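Local structure of biuret hydrolase (Pseudomonas sp., 6C62) at residues M1-G9 with D214-A222. The protein hydrolyses 1-carboxybiuret to urea-1,3-dicarboxylate and ammonia in the bacterial breakdown of atrazine. Numbering follows the deposited sequence.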
loop_
_atom_site.group_PDB
_atom_site.type_symbol
_atom_site.label_atom_id
_atom_site.label_comp_id
_atom_site.label_asym_id
_atom_site.label_seq_id
_atom_site.Cartn_x
_atom_site.Cartn_y
_atom_site.Cartn_z
ATOM N N MET A 1 -11.274 -0.758 44.098
ATOM C CA MET A 1 -12.214 -1.746 43.502
ATOM C C MET A 1 -12.088 -1.628 41.978
ATOM O O MET A 1 -11.699 -0.603 41.416
ATOM C CB MET A 1 -13.656 -1.478 43.909
ATOM C CG MET A 1 -14.184 -0.091 43.600
ATOM S SD MET A 1 -15.962 -0.049 43.995
ATOM C CE MET A 1 -15.921 -0.097 45.809
ATOM N N LYS A 2 -12.430 -2.715 41.339
ATOM C CA LYS A 2 -12.165 -2.871 39.951
ATOM C C LYS A 2 -13.356 -2.405 39.150
ATOM O O LYS A 2 -14.403 -2.097 39.700
ATOM C CB LYS A 2 -11.799 -4.329 39.652
ATOM C CG LYS A 2 -10.510 -4.799 40.332
ATOM C CD LYS A 2 -9.275 -3.980 39.945
ATOM C CE LYS A 2 -8.016 -4.803 40.163
ATOM N NZ LYS A 2 -7.815 -5.123 41.592
ATOM N N THR A 3 -13.151 -2.305 37.839
ATOM C CA THR A 3 -14.151 -1.927 36.843
ATOM C C THR A 3 -15.507 -2.520 37.128
ATOM O O THR A 3 -16.481 -1.791 37.202
ATOM C CB THR A 3 -13.630 -2.403 35.458
ATOM O OG1 THR A 3 -12.418 -1.689 35.151
ATOM C CG2 THR A 3 -14.606 -2.104 34.392
ATOM N N VAL A 4 -15.582 -3.843 37.269
ATOM C CA VAL A 4 -16.876 -4.525 37.406
ATOM C C VAL A 4 -17.628 -4.025 38.650
ATOM O O VAL A 4 -18.815 -3.752 38.587
ATOM C CB VAL A 4 -16.682 -6.052 37.439
ATOM C CG1 VAL A 4 -17.965 -6.779 37.871
ATOM C CG2 VAL A 4 -16.260 -6.525 36.057
ATOM N N GLU A 5 -16.926 -3.909 39.762
ATOM C CA GLU A 5 -17.505 -3.441 41.008
ATOM C C GLU A 5 -17.903 -1.968 40.923
ATOM O O GLU A 5 -18.965 -1.600 41.389
ATOM C CB GLU A 5 -16.496 -3.618 42.134
ATOM C CG GLU A 5 -17.149 -3.478 43.469
ATOM C CD GLU A 5 -16.295 -3.965 44.654
ATOM O OE1 GLU A 5 -15.147 -4.510 44.464
ATOM O OE2 GLU A 5 -16.822 -3.767 45.792
ATOM N N ILE A 6 -17.067 -1.123 40.299
ATOM C CA ILE A 6 -17.449 0.273 40.067
ATOM C C ILE A 6 -18.750 0.381 39.306
ATOM O O ILE A 6 -19.651 1.148 39.675
ATOM C CB ILE A 6 -16.370 1.060 39.300
ATOM C CG1 ILE A 6 -15.145 1.241 40.175
ATOM C CG2 ILE A 6 -16.896 2.436 38.941
ATOM C CD1 ILE A 6 -13.829 1.522 39.458
ATOM N N ILE A 7 -18.842 -0.333 38.210
ATOM C CA ILE A 7 -20.041 -0.293 37.368
ATOM C C ILE A 7 -21.284 -0.774 38.136
ATOM O O ILE A 7 -22.373 -0.213 38.007
ATOM C CB ILE A 7 -19.835 -1.140 36.094
ATOM C CG1 ILE A 7 -18.902 -0.403 35.125
ATOM C CG2 ILE A 7 -21.146 -1.494 35.373
ATOM C CD1 ILE A 7 -18.260 -1.341 34.122
ATOM N N GLU A 8 -21.089 -1.821 38.921
ATOM C CA GLU A 8 -22.159 -2.403 39.729
ATOM C C GLU A 8 -22.637 -1.438 40.799
ATOM O O GLU A 8 -23.821 -1.355 41.067
ATOM C CB GLU A 8 -21.650 -3.744 40.345
ATOM C CG GLU A 8 -22.311 -4.231 41.649
ATOM C CD GLU A 8 -23.782 -4.594 41.478
ATOM O OE1 GLU A 8 -24.210 -4.752 40.279
ATOM O OE2 GLU A 8 -24.476 -4.744 42.553
ATOM N N GLY A 9 -21.695 -0.750 41.447
ATOM C CA GLY A 9 -22.004 0.266 42.466
ATOM C C GLY A 9 -22.878 1.408 41.934
ATOM O O GLY A 9 -23.805 1.912 42.647
ATOM N N ASP A 214 -7.675 -2.300 34.486
ATOM C CA ASP A 214 -7.396 -2.871 35.800
ATOM C C ASP A 214 -7.773 -4.341 35.941
ATOM O O ASP A 214 -7.568 -4.945 37.006
ATOM C CB ASP A 214 -8.097 -2.045 36.861
ATOM C CG ASP A 214 -9.624 -2.192 36.832
ATOM O OD1 ASP A 214 -10.250 -2.849 35.920
ATOM O OD2 ASP A 214 -10.225 -1.603 37.733
ATOM N N SER A 215 -8.324 -4.921 34.887
ATOM C CA SER A 215 -8.804 -6.297 34.914
ATOM C C SER A 215 -9.064 -6.734 33.495
ATOM O O SER A 215 -9.248 -5.886 32.599
ATOM C CB SER A 215 -10.106 -6.417 35.698
ATOM O OG SER A 215 -11.073 -5.559 35.117
ATOM N N VAL A 216 -9.104 -8.046 33.282
ATOM C CA VAL A 216 -9.410 -8.536 31.951
ATOM C C VAL A 216 -10.873 -8.245 31.519
ATOM O O VAL A 216 -11.147 -8.016 30.326
ATOM C CB VAL A 216 -8.944 -10.024 31.779
ATOM C CG1 VAL A 216 -9.871 -10.961 32.506
ATOM C CG2 VAL A 216 -8.877 -10.347 30.267
ATOM N N GLU A 217 -11.805 -8.194 32.473
ATOM C CA GLU A 217 -13.182 -7.788 32.205
ATOM C C GLU A 217 -13.219 -6.365 31.700
ATOM O O GLU A 217 -13.969 -6.068 30.797
ATOM C CB GLU A 217 -14.088 -7.855 33.464
ATOM C CG GLU A 217 -14.383 -9.242 33.974
ATOM C CD GLU A 217 -13.305 -9.805 34.920
ATOM O OE1 GLU A 217 -12.183 -9.229 35.091
ATOM O OE2 GLU A 217 -13.576 -10.878 35.521
ATOM N N GLY A 218 -12.393 -5.494 32.309
ATOM C CA GLY A 218 -12.233 -4.102 31.840
ATOM C C GLY A 218 -11.850 -4.030 30.380
ATOM O O GLY A 218 -12.420 -3.242 29.636
ATOM N N LEU A 219 -10.859 -4.857 29.964
ATOM C CA LEU A 219 -10.496 -4.917 28.569
ATOM C C LEU A 219 -11.673 -5.302 27.703
ATOM O O LEU A 219 -11.965 -4.612 26.692
ATOM C CB LEU A 219 -9.359 -5.883 28.326
ATOM C CG LEU A 219 -8.003 -5.626 28.897
ATOM C CD1 LEU A 219 -7.110 -6.756 28.454
ATOM C CD2 LEU A 219 -7.408 -4.273 28.542
ATOM N N ALA A 220 -12.379 -6.370 28.087
ATOM C CA ALA A 220 -13.448 -6.933 27.242
ATOM C C ALA A 220 -14.600 -5.969 27.091
ATOM O O ALA A 220 -15.124 -5.787 25.981
ATOM C CB ALA A 220 -13.930 -8.287 27.773
ATOM N N LEU A 221 -14.981 -5.335 28.208
ATOM C CA LEU A 221 -16.117 -4.380 28.203
ATOM C C LEU A 221 -15.796 -3.169 27.329
ATOM O O LEU A 221 -16.652 -2.731 26.579
ATOM C CB LEU A 221 -16.464 -3.856 29.629
ATOM C CG LEU A 221 -17.129 -4.898 30.530
ATOM C CD1 LEU A 221 -16.948 -4.511 31.962
ATOM C CD2 LEU A 221 -18.585 -5.057 30.229
ATOM N N ALA A 222 -14.557 -2.655 27.437
ATOM C CA ALA A 222 -14.170 -1.443 26.702
ATOM C C ALA A 222 -14.049 -1.771 25.215
ATOM O O ALA A 222 -14.525 -1.042 24.359
ATOM C CB ALA A 222 -12.875 -0.915 27.260
HETATM O O HOH W 1 -9.280 0.036 39.410
HETATM O O HOH W 2 -13.293 -5.685 36.928
#
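The carboxylate of D214 grips the start of helix 3-9 with both oxygens: T3 N donates to the syn lone pair of OD2 (3.0 Å), and T3 OG1 donates to OD1 at 2.6 Å. In this amidase fold, D214 directly follows sheet strand 208-213, so the bonds tie the N-terminal helix to the turn before helix 216-222. S215 OG donates to the same OD1; the two hydroxyls approach it from opposite faces, T3 OG1 lying 35° out of plane, an arrangement that should limit rotation of the carboxylate. S215 is the N-cap of its helix, its OG accepting from G218 N at 3.1 Å, while a water bridges this OG to V4 N. Replacing D214 by an alanine is likely to leave T3 N without OD2 and both hydroxyls without OD1, weakening the link between the helix starts. K2 runs past the carboxylate, its CD 3.4 Å from D214 OD2. The axes of helices 3-9 and 216-222 run at 63° to each other. V4 CG2 lies against E217 CB, whereas E217 OE1 is hydrogen-bonded to Q448 NE2. T3 CG2, held anti to the backbone N (chi1, measured to OG1, -64°), meets G218 CA at 4.0 Å; L221 CD1 touches I7 CD1 tip to tip at 4.1 Å.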